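Local coordinates for protein aldo-keto reductase family 1, member B4 (Aldose reductase) (Schistosoma japonicum, PDB 4HBK) that probably reduces aldehyde groups of sugars and related carbonyl compounds with NADPH, as an aldose reductase of the aldo-keto reductase family, at residues C78-R83 and E127-N132; E120-A125 and E172-E177; F156-D159 and Q163-L166. All blocks are in the same frame, centred on the assembly; numbering follows the deposited sequence.

Contact 1 of 3, residues C78-R83 and E127-N132; sequences CAYVYR and EETLKN
Van der Waals contact carries this meeting of Tyr80 with Glu128 and Thr129: the tyrosine ring turns one edge to helix 119-133, and both partners lie close to the ring plane. Glu128 CG touches Tyr80 CE1 at 3.5 Å. Next to it, Thr129 OG1 reaches Tyr80 CD1, also at 3.5 Å. The ring gets there because CG of Tyr80 stands anti to the backbone N (chi1 -179°), which sends it out from the 3-10 turn 80-82 to the helix.

Among the polar atoms, Glu128 bends at chi2, and its OE2 ends 3.7 Å from Tyr80 OH, with the carboxylate tilted 30° from the ring. The hydroxyl of Thr129 hydrogen-bonds to Glu85 OE1, a tie to helix 85-98.

As for aromatic contacts, Phe116 meets the Tyr80 ring edge-to-face. Two residues on in the same loop is Tyr82, the predicted proton donor, whose OH hydrogen-bonds to Lys291 NZ, while the backbone oxygen of Cys78 takes a hydrogen bond from Lys111, predicted to lower the pKa of that tyrosine. No hydrogen bond crosses between the two segments, so their direct contact is ring-edge packing, with Glu85, which also touches Tyr80, as the polar link.

Contact 2 of 3, residues E120-A125 and E172-E177; sequences EHVRKA and EDTWKE
The guanidinium of Arg123 takes water 1 at its edge, in plane, and through that water it reaches Glu177 on the facing helix. On the other flat group of segment 120-125, the imidazole of His121, Glu120 CG sits over the centre of one face, 3.8 Å above the plane; the ring also stacks with His151.

Water 1 accepts from Arg123 NE at 3.2 Å and donates twice to Glu177, to the backbone O at 3.0 Å and to OE2 at 2.9 Å. Water 2 runs beside it, accepting from Arg123 N and donating to the same OE2. The carboxylate oxygen is thus held by two waters, while Arg123 NH2 stays 5.3 Å from Glu177 OE2, a solvent-bridged pairing of opposite charges. Direct salt bridges go elsewhere: Arg123 NH1 to Glu184 and Glu177 OE1 to Lys180.

Helices 119-133 and 171-183 follow strands 107-112 and 138-143, neighbours in the parallel sheet of the aldo-keto reductase (beta/alpha)8 barrel, so this is one helix-helix seam of the barrel's outer layer.

Beneath the waters the seam is apolar. Val122 CB meets Glu177 CB at 3.7 Å, and both methyls of the valine flank that same carbon. With CG1 anti to the backbone N (chi1 176°), CG2 lies beside that N and reaches Thr174 CG2 at 4.1 Å. Glu177 bends at chi2, which carries its carboxylate to the waters while CB stays on the valine. Farther in, Leu112 touches both Val122 and Thr174, and the buried hydroxyl of Thr174 hydrogen-bonds to the backbone O of Phe117, just before helix 119-133.

Contact 3 of 3, residues F156-D159 and Q163-L166; sequences FPTD and QLCL
Segments 156-159 and 163-166 run antiparallel, with Thr158 facing Leu164 in a single beta bridge. Two backbone hydrogen bonds flank that pair: Cys165 N to Pro157 O at 2.8 Å, and Asp159 N to Gln163 O at 2.6 Å, which is short for such a bond. The second is nearly straight (170° at the hydrogen) and enters in the carbonyl plane; the first comes from above the plane, 42° out of it. Thr158 and Leu164 thus form a non-hydrogen-bonded antiparallel pair, where CA-H...O contacts are common, and here they run from Leu164 CA to Pro157 O and from Thr158 CA to Gln163 O. Three residues join the segments, making a short hairpin-like excursion.

Of the side chains, Pro157 and Cys165 pack on one another, CB to CB at 3.7 Å. Leu164 leaves its backbone heading away from the other segment, but its CD1 folds back to Thr158 OG1 at 3.7 Å and approaches Phe156 CB at 4.1 Å, near the edge of the phenylalanine ring. With OG1 beside its backbone N (chi1 -56°), the threonine hydroxyl faces Phe156 O and donates to it at 2.7 Å, which fixes its rotation and ties the residue to its own segment. At the outer end Asp159 OD2 lies close against Gln163 CB, at 3.0 Å, while the amide turns away.

Most of these residues are surface-exposed. The pair belongs to the long loop between strand 138-143 and helix 171-183, one of the beta-to-alpha loops that shape the mouth of an aldo-keto reductase barrel. There the Phe156 ring meets that of Trp113, just past strand 107-112, while Leu164 rests on Gln331 and Met332, beyond helix 311-319.

How the contacts relate
Contacts 1 and 2 share helix 119-133, their segments on it adjoining in sequence, and their centres lie 15 Å apart; along the chain they cross. Contact 1 joins that helix to the loop after strand 75-77, contact 2 joins it to helix 171-183, so together they tie successive parts of the barrel. Contact 3 is nested within the chain closed by contact 2, in the loop before helix 171-183, yet its nearest atoms are about 11 Å from that contact. Contact 1 closes before contact 3 opens, but the two touch where Val81 CG2 meets Phe156 CE2 at 4.2 Å, which brings the outer loop beside the one bearing the predicted proton donor.

Contact 1 of 3, residues C78-R83 and E127-N132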
ATOM      1  N   CYS A  78       4.137   3.688   4.202  1.00  8.07           N
ATOM      2  CA  CYS A  78       4.587   3.268   5.530  1.00 10.44           C
ATOM      3  C   CYS A  78       3.503   2.486   6.263  1.00 10.72           C
ATOM      4  O   CYS A  78       2.386   2.345   5.776  1.00  9.00           O
ATOM      5  CB  CYS A  78       5.000   4.488   6.374  1.00  9.27           C
ATOM      6  SG  CYS A  78       6.083   5.692   5.531  1.00 13.63           S
ATOM      7  N   ALA A  79       3.832   1.973   7.439  1.00  8.80           N
ATOM      8  CA  ALA A  79       2.822   1.328   8.259  1.00 11.74           C
ATOM      9  C   ALA A  79       3.273   1.243   9.706  1.00 13.18           C
ATOM     10  O   ALA A  79       4.445   1.004   9.998  1.00  9.75           O
ATOM     11  CB  ALA A  79       2.446  -0.057   7.703  1.00  8.49           C
ATOM     12  N   TYR A  80       2.326   1.465  10.608  1.00 11.76           N
ATOM     13  CA  TYR A  80       2.601   1.420  12.028  1.00 15.09           C
ATOM     14  C   TYR A  80       3.193   0.075  12.392  1.00 11.26           C
ATOM     15  O   TYR A  80       4.099  -0.017  13.213  1.00 13.84           O
ATOM     16  CB  TYR A  80       1.300   1.633  12.802  1.00 18.70           C
ATOM     17  CG  TYR A  80       1.467   1.623  14.301  1.00 19.18           C
ATOM     18  CD1 TYR A  80       1.563   2.812  15.013  1.00 24.23           C
ATOM     19  CD2 TYR A  80       1.516   0.428  15.009  1.00 18.21           C
ATOM     20  CE1 TYR A  80       1.705   2.810  16.392  1.00 30.08           C
ATOM     21  CE2 TYR A  80       1.665   0.417  16.388  1.00 21.79           C
ATOM     22  CZ  TYR A  80       1.759   1.609  17.074  1.00 25.01           C
ATOM     23  OH  TYR A  80       1.899   1.605  18.447  1.00 40.74           O
ATOM     24  N   VAL A  81       2.671  -0.977  11.771  1.00 13.90           N
ATOM     25  CA  VAL A  81       3.001  -2.342  12.182  1.00 12.92           C
ATOM     26  C   VAL A  81       4.449  -2.755  11.881  1.00 14.66           C
ATOM     27  O   VAL A  81       4.940  -3.729  12.444  1.00 14.21           O
ATOM     28  CB  VAL A  81       2.044  -3.377  11.542  1.00 13.94           C
ATOM     29  CG1 VAL A  81       2.290  -3.473  10.046  1.00 10.15           C
ATOM     30  CG2 VAL A  81       2.225  -4.736  12.189  1.00 11.03           C
ATOM     31  N   TYR A  82       5.131  -2.032  10.997  1.00 14.44           N
ATOM     32  CA  TYR A  82       6.525  -2.368  10.684  1.00 15.62           C
ATOM     33  C   TYR A  82       7.454  -1.836  11.766  1.00 17.50           C
ATOM     34  O   TYR A  82       8.645  -2.138  11.776  1.00 18.81           O
ATOM     35  CB  TYR A  82       6.928  -1.801   9.324  1.00 15.49           C
ATOM     36  CG  TYR A  82       6.088  -2.330   8.192  1.00 18.12           C
ATOM     37  CD1 TYR A  82       5.842  -3.694   8.069  1.00 22.16           C
ATOM     38  CD2 TYR A  82       5.531  -1.478   7.260  1.00 15.78           C
ATOM     39  CE1 TYR A  82       5.074  -4.192   7.041  1.00 20.23           C
ATOM     40  CE2 TYR A  82       4.757  -1.967   6.221  1.00 20.01           C
ATOM     41  CZ  TYR A  82       4.530  -3.324   6.120  1.00 23.94           C
ATOM     42  OH  TYR A  82       3.765  -3.828   5.094  1.00 27.64           O
ATOM     43  N   ARG A  83       6.904  -1.015  12.658  1.00 15.73           N
ATOM     44  CA  ARG A  83       7.632  -0.522  13.822  1.00 15.75           C
ATOM     45  C   ARG A  83       8.915   0.232  13.469  1.00 19.61           C
ATOM     46  O   ARG A  83       9.913   0.127  14.181  1.00 21.70           O
ATOM     47  CB  ARG A  83       7.957  -1.692  14.755  1.00 22.58           C
ATOM     48  CG  ARG A  83       6.718  -2.319  15.362  1.00 28.68           C
ATOM     49  CD  ARG A  83       6.919  -2.616  16.836  1.00 41.37           C
ATOM     50  NE  ARG A  83       7.116  -4.042  17.063  1.00 48.63           N
ATOM     51  CZ  ARG A  83       6.424  -4.759  17.943  1.00 49.93           C
ATOM     52  NH1 ARG A  83       5.491  -4.180  18.690  1.00 49.56           N
ATOM     53  NH2 ARG A  83       6.671  -6.056  18.081  1.00 50.08           N
ATOM     54  N   GLU A 127      -2.165   9.893  15.651  1.00 11.80           N
ATOM     55  CA  GLU A 127      -1.329  10.923  16.259  1.00 15.08           C
ATOM     56  C   GLU A 127       0.047  10.380  16.569  1.00 15.48           C
ATOM     57  O   GLU A 127       1.046  11.095  16.467  1.00 13.44           O
ATOM     58  CB  GLU A 127      -1.985  11.465  17.536  1.00 16.36           C
ATOM     59  CG  GLU A 127      -3.196  12.355  17.262  1.00 16.92           C
ATOM     60  CD  GLU A 127      -3.886  12.847  18.528  1.00 20.78           C
ATOM     61  OE1 GLU A 127      -4.571  13.886  18.466  1.00 21.37           O
ATOM     62  OE2 GLU A 127      -3.764  12.189  19.576  1.00 22.69           O
ATOM     63  N   GLU A 128       0.086   9.109  16.961  1.00 13.14           N
ATOM     64  CA  GLU A 128       1.330   8.435  17.286  1.00 12.05           C
ATOM     65  C   GLU A 128       2.185   8.258  16.038  1.00 13.63           C
ATOM     66  O   GLU A 128       3.366   8.582  16.033  1.00 13.56           O
ATOM     67  CB  GLU A 128       1.024   7.071  17.917  1.00 18.29           C
ATOM     68  CG  GLU A 128       2.133   6.033  17.781  1.00 23.54           C
ATOM     69  CD  GLU A 128       3.032   5.984  18.995  1.00 37.00           C
ATOM     70  OE1 GLU A 128       3.432   7.069  19.481  1.00 37.57           O
ATOM     71  OE2 GLU A 128       3.326   4.860  19.473  1.00 43.83           O
ATOM     72  N   THR A 129       1.570   7.734  14.984  1.00 14.59           N
ATOM     73  CA  THR A 129       2.218   7.600  13.687  1.00 11.94           C
ATOM     74  C   THR A 129       2.770   8.950  13.202  1.00 11.72           C
ATOM     75  O   THR A 129       3.905   9.039  12.751  1.00 10.15           O
ATOM     76  CB  THR A 129       1.233   6.977  12.650  1.00 14.46           C
ATOM     77  OG1 THR A 129       1.252   5.545  12.773  1.00 10.57           O
ATOM     78  CG2 THR A 129       1.590   7.381  11.213  1.00  7.31           C
ATOM     79  N   LEU A 130       1.977  10.010  13.323  1.00 12.16           N
ATOM     80  CA  LEU A 130       2.412  11.342  12.880  1.00 12.37           C
ATOM     81  C   LEU A 130       3.561  11.855  13.729  1.00 13.92           C
ATOM     82  O   LEU A 130       4.466  12.525  13.236  1.00 12.19           O
ATOM     83  CB  LEU A 130       1.261  12.341  12.946  1.00 10.42           C
ATOM     84  CG  LEU A 130       0.174  12.222  11.882  1.00 12.06           C
ATOM     85  CD1 LEU A 130      -1.059  13.028  12.286  1.00 13.71           C
ATOM     86  CD2 LEU A 130       0.715  12.693  10.552  1.00 10.84           C
ATOM     87  N   LYS A 131       3.508  11.556  15.020  1.00 13.65           N
ATOM     88  CA  LYS A 131       4.606  11.904  15.908  1.00 15.56           C
ATOM     89  C   LYS A 131       5.888  11.245  15.422  1.00 15.91           C
ATOM     90  O   LYS A 131       6.895  11.914  15.220  1.00 17.14           O
ATOM     91  CB  LYS A 131       4.293  11.455  17.335  1.00 18.33           C
ATOM     92  CG  LYS A 131       5.383  11.723  18.341  1.00 20.99           C
ATOM     93  CD  LYS A 131       4.893  11.382  19.740  1.00 28.03           C
ATOM     94  CE  LYS A 131       6.018  11.488  20.763  1.00 45.16           C
ATOM     95  NZ  LYS A 131       5.770  10.620  21.957  1.00 44.44           N
ATOM     96  N   ASN A 132       5.848   9.926  15.247  1.00 14.54           N
ATOM     97  CA  ASN A 132       7.016   9.176  14.789  1.00 13.12           C
ATOM     98  C   ASN A 132       7.533   9.604  13.419  1.00 12.49           C
ATOM     99  O   ASN A 132       8.740   9.658  13.201  1.00 12.46           O
ATOM    100  CB  ASN A 132       6.731   7.676  14.794  1.00 16.71           C
ATOM    101  CG  ASN A 132       6.655   7.106  16.204  1.00 18.79           C
ATOM    102  OD1 ASN A 132       7.251   7.646  17.128  1.00 21.59           O
ATOM    103  ND2 ASN A 132       5.915   6.022  16.371  1.00 17.57           N
TER

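Contact 2 of 3, residues E120-A125 and E172-E177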
ATOM      1  N   GLU A 120     -12.477   4.406  19.820  1.00 15.52           N
ATOM      2  CA  GLU A 120     -11.837   5.226  20.839  1.00 16.26           C
ATOM      3  C   GLU A 120     -10.304   5.241  20.741  1.00 19.14           C
ATOM      4  O   GLU A 120      -9.649   6.031  21.418  1.00 19.52           O
ATOM      5  CB  GLU A 120     -12.291   4.801  22.248  1.00 14.92           C
ATOM      6  CG  GLU A 120     -11.805   3.428  22.699  1.00 16.58           C
ATOM      7  CD  GLU A 120     -12.817   2.314  22.445  1.00 24.75           C
ATOM      8  OE1 GLU A 120     -13.609   2.405  21.464  1.00 21.97           O
ATOM      9  OE2 GLU A 120     -12.812   1.345  23.235  1.00 23.89           O
ATOM     10  N   HIS A 121      -9.738   4.383  19.892  1.00 15.84           N
ATOM     11  CA  HIS A 121      -8.286   4.276  19.760  1.00 16.50           C
ATOM     12  C   HIS A 121      -7.719   4.836  18.447  1.00 14.16           C
ATOM     13  O   HIS A 121      -6.520   5.086  18.342  1.00 14.08           O
ATOM     14  CB  HIS A 121      -7.848   2.815  19.905  1.00 14.03           C
ATOM     15  CG  HIS A 121      -8.137   2.228  21.248  1.00 18.27           C
ATOM     16  ND1 HIS A 121      -8.784   1.019  21.413  1.00 22.54           N
ATOM     17  CD2 HIS A 121      -7.876   2.686  22.497  1.00 17.87           C
ATOM     18  CE1 HIS A 121      -8.914   0.761  22.702  1.00 17.72           C
ATOM     19  NE2 HIS A 121      -8.367   1.753  23.379  1.00 25.44           N
ATOM     20  N   VAL A 122      -8.573   5.008  17.444  1.00 13.30           N
ATOM     21  CA  VAL A 122      -8.120   5.450  16.127  1.00 13.48           C
ATOM     22  C   VAL A 122      -7.313   6.760  16.164  1.00 12.31           C
ATOM     23  O   VAL A 122      -6.236   6.840  15.588  1.00 12.70           O
ATOM     24  CB  VAL A 122      -9.292   5.587  15.151  1.00 14.61           C
ATOM     25  CG1 VAL A 122      -8.809   6.134  13.823  1.00 11.01           C
ATOM     26  CG2 VAL A 122      -9.991   4.244  14.959  1.00  9.49           C
ATOM     27  N   ARG A 123      -7.820   7.770  16.861  1.00 16.25           N
ATOM     28  CA  ARG A 123      -7.175   9.086  16.894  1.00 18.58           C
ATOM     29  C   ARG A 123      -5.749   9.024  17.427  1.00 16.56           C
ATOM     30  O   ARG A 123      -4.814   9.570  16.820  1.00 14.28           O
ATOM     31  CB  ARG A 123      -7.999  10.067  17.738  1.00 21.51           C
ATOM     32  CG  ARG A 123      -7.275  11.374  18.107  1.00 24.81           C
ATOM     33  CD  ARG A 123      -7.001  12.220  16.888  1.00 22.25           C
ATOM     34  NE  ARG A 123      -8.224  12.416  16.123  1.00 35.89           N
ATOM     35  CZ  ARG A 123      -8.868  13.574  16.019  1.00 38.98           C
ATOM     36  NH1 ARG A 123      -8.389  14.657  16.623  1.00 34.42           N
ATOM     37  NH2 ARG A 123      -9.983  13.646  15.299  1.00 35.96           N
ATOM     38  N   LYS A 124      -5.579   8.364  18.564  1.00 14.06           N
ATOM     39  CA  LYS A 124      -4.263   8.291  19.183  1.00 14.47           C
ATOM     40  C   LYS A 124      -3.278   7.527  18.312  1.00 15.15           C
ATOM     41  O   LYS A 124      -2.106   7.872  18.260  1.00 15.00           O
ATOM     42  CB  LYS A 124      -4.348   7.675  20.588  1.00 18.65           C
ATOM     43  CG  LYS A 124      -5.095   8.563  21.587  1.00 25.16           C
ATOM     44  CD  LYS A 124      -4.999   8.043  23.024  1.00 39.87           C
ATOM     45  CE  LYS A 124      -5.660   9.009  24.013  1.00 46.33           C
ATOM     46  NZ  LYS A 124      -4.964  10.337  24.090  1.00 40.41           N
ATOM     47  N   ALA A 125      -3.751   6.490  17.623  1.00 15.86           N
ATOM     48  CA  ALA A 125      -2.860   5.712  16.769  1.00 13.02           C
ATOM     49  C   ALA A 125      -2.351   6.588  15.630  1.00 12.00           C
ATOM     50  O   ALA A 125      -1.178   6.548  15.284  1.00 11.29           O
ATOM     51  CB  ALA A 125      -3.569   4.484  16.226  1.00 12.57           C
ATOM     52  N   GLU A 172     -17.734   0.098   9.466  1.00 11.01           N
ATOM     53  CA  GLU A 172     -18.268   1.454   9.339  1.00 14.57           C
ATOM     54  C   GLU A 172     -17.999   2.307  10.573  1.00 14.10           C
ATOM     55  O   GLU A 172     -17.907   3.535  10.472  1.00 13.94           O
ATOM     56  CB  GLU A 172     -19.765   1.453   8.981  1.00 16.07           C
ATOM     57  CG  GLU A 172     -20.678   0.696   9.950  1.00 17.53           C
ATOM     58  CD  GLU A 172     -20.787  -0.802   9.641  1.00 20.42           C
ATOM     59  OE1 GLU A 172     -19.888  -1.357   8.973  1.00 16.57           O
ATOM     60  OE2 GLU A 172     -21.785  -1.430  10.068  1.00 26.48           O
ATOM     61  N   ASP A 173     -17.849   1.661  11.730  1.00 12.18           N
ATOM     62  CA  ASP A 173     -17.537   2.379  12.963  1.00 11.03           C
ATOM     63  C   ASP A 173     -16.091   2.878  12.980  1.00 12.57           C
ATOM     64  O   ASP A 173     -15.821   4.006  13.400  1.00 11.29           O
ATOM     65  CB  ASP A 173     -17.794   1.501  14.192  1.00 16.62           C
ATOM     66  CG  ASP A 173     -19.264   1.128  14.359  1.00 18.91           C
ATOM     67  OD1 ASP A 173     -20.124   1.626  13.596  1.00 17.97           O
ATOM     68  OD2 ASP A 173     -19.556   0.333  15.270  1.00 18.32           O
ATOM     69  N   THR A 174     -15.156   2.037  12.547  1.00 11.69           N
ATOM     70  CA  THR A 174     -13.773   2.486  12.437  1.00 11.10           C
ATOM     71  C   THR A 174     -13.713   3.608  11.407  1.00 12.01           C
ATOM     72  O   THR A 174     -13.041   4.620  11.612  1.00  9.36           O
ATOM     73  CB  THR A 174     -12.833   1.362  12.021  1.00 11.34           C
ATOM     74  OG1 THR A 174     -12.928   0.291  12.969  1.00 11.89           O
ATOM     75  CG2 THR A 174     -11.384   1.859  11.979  1.00 12.05           C
ATOM     76  N   TRP A 175     -14.453   3.446  10.314  1.00 10.10           N
ATOM     77  CA  TRP A 175     -14.400   4.423   9.241  1.00 12.14           C
ATOM     78  C   TRP A 175     -14.865   5.797   9.701  1.00 11.27           C
ATOM     79  O   TRP A 175     -14.319   6.812   9.269  1.00 11.05           O
ATOM     80  CB  TRP A 175     -15.214   3.964   8.030  1.00 10.49           C
ATOM     81  CG  TRP A 175     -15.015   4.834   6.834  1.00 10.09           C
ATOM     82  CD1 TRP A 175     -15.860   5.803   6.371  1.00 12.21           C
ATOM     83  CD2 TRP A 175     -13.890   4.820   5.940  1.00 12.69           C
ATOM     84  NE1 TRP A 175     -15.334   6.390   5.241  1.00 11.26           N
ATOM     85  CE2 TRP A 175     -14.135   5.805   4.954  1.00 12.01           C
ATOM     86  CE3 TRP A 175     -12.710   4.076   5.877  1.00 11.98           C
ATOM     87  CZ2 TRP A 175     -13.231   6.056   3.920  1.00 12.10           C
ATOM     88  CZ3 TRP A 175     -11.824   4.327   4.852  1.00 11.71           C
ATOM     89  CH2 TRP A 175     -12.083   5.314   3.890  1.00 10.84           C
ATOM     90  N   LYS A 176     -15.873   5.833  10.567  1.00 11.54           N
ATOM     91  CA  LYS A 176     -16.351   7.114  11.077  1.00 15.19           C
ATOM     92  C   LYS A 176     -15.207   7.888  11.724  1.00 13.48           C
ATOM     93  O   LYS A 176     -15.085   9.098  11.527  1.00 13.06           O
ATOM     94  CB  LYS A 176     -17.517   6.943  12.059  1.00 13.45           C
ATOM     95  CG  LYS A 176     -18.860   6.832  11.377  1.00 22.37           C
ATOM     96  CD  LYS A 176     -19.984   7.417  12.237  1.00 31.39           C
ATOM     97  CE  LYS A 176     -20.534   6.387  13.202  1.00 38.10           C
ATOM     98  NZ  LYS A 176     -20.928   5.142  12.470  1.00 42.72           N
ATOM     99  N   GLU A 177     -14.368   7.196  12.487  1.00 10.37           N
ATOM    100  CA  GLU A 177     -13.226   7.855  13.110  1.00 12.06           C
ATOM    101  C   GLU A 177     -12.189   8.273  12.077  1.00  9.99           C
ATOM    102  O   GLU A 177     -11.514   9.290  12.245  1.00 11.22           O
ATOM    103  CB  GLU A 177     -12.580   6.963  14.170  1.00 14.62           C
ATOM    104  CG  GLU A 177     -13.336   6.928  15.473  1.00 18.35           C
ATOM    105  CD  GLU A 177     -13.531   8.314  16.057  1.00 21.14           C
ATOM    106  OE1 GLU A 177     -14.689   8.652  16.353  1.00 19.63           O
ATOM    107  OE2 GLU A 177     -12.533   9.065  16.211  1.00 24.07           O
TER
HETATM  108  O   HOH W   1     -10.403  10.446  14.772  1.00 19.33           O
HETATM  109  O   HOH W   2     -10.595   8.056  18.483  1.00 21.35           O

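Contact 3 of 3, residues F156-D159 and Q163-L166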
ATOM      1  N   PHE A 156       0.416  -8.446  17.520  1.00 16.06           N
ATOM      2  CA  PHE A 156      -0.303  -9.671  17.212  1.00 15.95           C
ATOM      3  C   PHE A 156      -0.661 -10.384  18.515  1.00 17.37           C
ATOM      4  O   PHE A 156       0.034 -11.318  18.921  1.00 19.08           O
ATOM      5  CB  PHE A 156       0.552 -10.589  16.336  1.00 16.81           C
ATOM      6  CG  PHE A 156       0.709 -10.108  14.921  1.00 19.24           C
ATOM      7  CD1 PHE A 156      -0.098 -10.612  13.915  1.00 16.63           C
ATOM      8  CD2 PHE A 156       1.668  -9.160  14.598  1.00 12.84           C
ATOM      9  CE1 PHE A 156       0.044 -10.175  12.605  1.00 22.09           C
ATOM     10  CE2 PHE A 156       1.818  -8.717  13.296  1.00 20.07           C
ATOM     11  CZ  PHE A 156       1.009  -9.228  12.294  1.00 19.26           C
ATOM     12  N   PRO A 157      -1.744  -9.943  19.182  1.00 16.25           N
ATOM     13  CA  PRO A 157      -2.118 -10.562  20.462  1.00 16.19           C
ATOM     14  C   PRO A 157      -2.342 -12.049  20.247  1.00 16.35           C
ATOM     15  O   PRO A 157      -3.080 -12.413  19.329  1.00 17.26           O
ATOM     16  CB  PRO A 157      -3.452  -9.894  20.821  1.00 17.00           C
ATOM     17  CG  PRO A 157      -3.640  -8.770  19.855  1.00 18.80           C
ATOM     18  CD  PRO A 157      -2.769  -9.018  18.668  1.00 15.88           C
ATOM     19  N   THR A 158      -1.737 -12.897  21.075  1.00 15.53           N
ATOM     20  CA  THR A 158      -1.756 -14.337  20.813  1.00 16.11           C
ATOM     21  C   THR A 158      -2.067 -15.177  22.060  1.00 16.89           C
ATOM     22  O   THR A 158      -1.661 -14.827  23.158  1.00 19.76           O
ATOM     23  CB  THR A 158      -0.400 -14.792  20.192  1.00 19.64           C
ATOM     24  OG1 THR A 158      -0.120 -14.031  19.004  1.00 18.56           O
ATOM     25  CG2 THR A 158      -0.433 -16.274  19.841  1.00 17.75           C
ATOM     26  N   ASP A 159      -2.796 -16.278  21.872  1.00 23.61           N
ATOM     27  CA  ASP A 159      -3.072 -17.267  22.918  1.00 28.64           C
ATOM     28  C   ASP A 159      -1.805 -17.929  23.393  1.00 30.51           C
ATOM     29  O   ASP A 159      -0.707 -17.552  23.003  1.00 30.29           O
ATOM     30  CB  ASP A 159      -3.914 -18.415  22.356  1.00 29.08           C
ATOM     31  CG  ASP A 159      -5.382 -18.172  22.475  1.00 32.32           C
ATOM     32  OD1 ASP A 159      -5.780 -17.384  23.360  1.00 46.60           O
ATOM     33  OD2 ASP A 159      -6.142 -18.782  21.691  1.00 35.36           O
ATOM     34  N   GLN A 163      -3.021 -19.038  19.000  1.00 25.56           N
ATOM     35  CA  GLN A 163      -4.112 -18.426  18.246  1.00 26.91           C
ATOM     36  C   GLN A 163      -4.099 -16.922  18.435  1.00 20.64           C
ATOM     37  O   GLN A 163      -3.802 -16.433  19.524  1.00 21.52           O
ATOM     38  CB  GLN A 163      -5.469 -18.948  18.726  1.00 27.50           C
ATOM     39  CG  GLN A 163      -5.623 -20.448  18.693  1.00 32.61           C
ATOM     40  CD  GLN A 163      -6.058 -20.947  17.341  1.00 42.06           C
ATOM     41  OE1 GLN A 163      -5.231 -21.273  16.487  1.00 38.02           O
ATOM     42  NE2 GLN A 163      -7.370 -21.014  17.134  1.00 46.00           N
ATOM     43  N   LEU A 164      -4.451 -16.196  17.380  1.00 15.77           N
ATOM     44  CA  LEU A 164      -4.581 -14.748  17.445  1.00 12.37           C
ATOM     45  C   LEU A 164      -5.793 -14.370  18.311  1.00 17.14           C
ATOM     46  O   LEU A 164      -6.806 -15.068  18.310  1.00 16.45           O
ATOM     47  CB  LEU A 164      -4.721 -14.194  16.024  1.00 15.96           C
ATOM     48  CG  LEU A 164      -3.638 -13.256  15.477  1.00 18.95           C
ATOM     49  CD1 LEU A 164      -2.283 -13.588  16.009  1.00 12.04           C
ATOM     50  CD2 LEU A 164      -3.627 -13.233  13.939  1.00 16.13           C
ATOM     51  N   CYS A 165      -5.675 -13.292  19.079  1.00 14.26           N
ATOM     52  CA  CYS A 165      -6.803 -12.809  19.872  1.00 15.53           C
ATOM     53  C   CYS A 165      -7.615 -11.830  19.025  1.00 17.56           C
ATOM     54  O   CYS A 165      -7.251 -10.666  18.884  1.00 16.21           O
ATOM     55  CB  CYS A 165      -6.318 -12.134  21.164  1.00 15.54           C
ATOM     56  SG  CYS A 165      -5.470 -13.254  22.341  1.00 26.84           S
ATOM     57  N   LEU A 166      -8.707 -12.324  18.451  1.00 16.41           N
ATOM     58  CA  LEU A 166      -9.551 -11.546  17.551  1.00 15.50           C
ATOM     59  C   LEU A 166     -10.406 -10.524  18.299  1.00 16.46           C
ATOM     60  O   LEU A 166     -10.656 -10.659  19.493  1.00 15.85           O
ATOM     61  CB  LEU A 166     -10.461 -12.492  16.759  1.00 13.65           C
ATOM     62  CG  LEU A 166      -9.922 -13.155  15.481  1.00 19.31           C
ATOM     63  CD1 LEU A 166      -8.428 -13.005  15.323  1.00 16.87           C
ATOM     64  CD2 LEU A 166     -10.336 -14.619  15.396  1.00 18.99           C
TER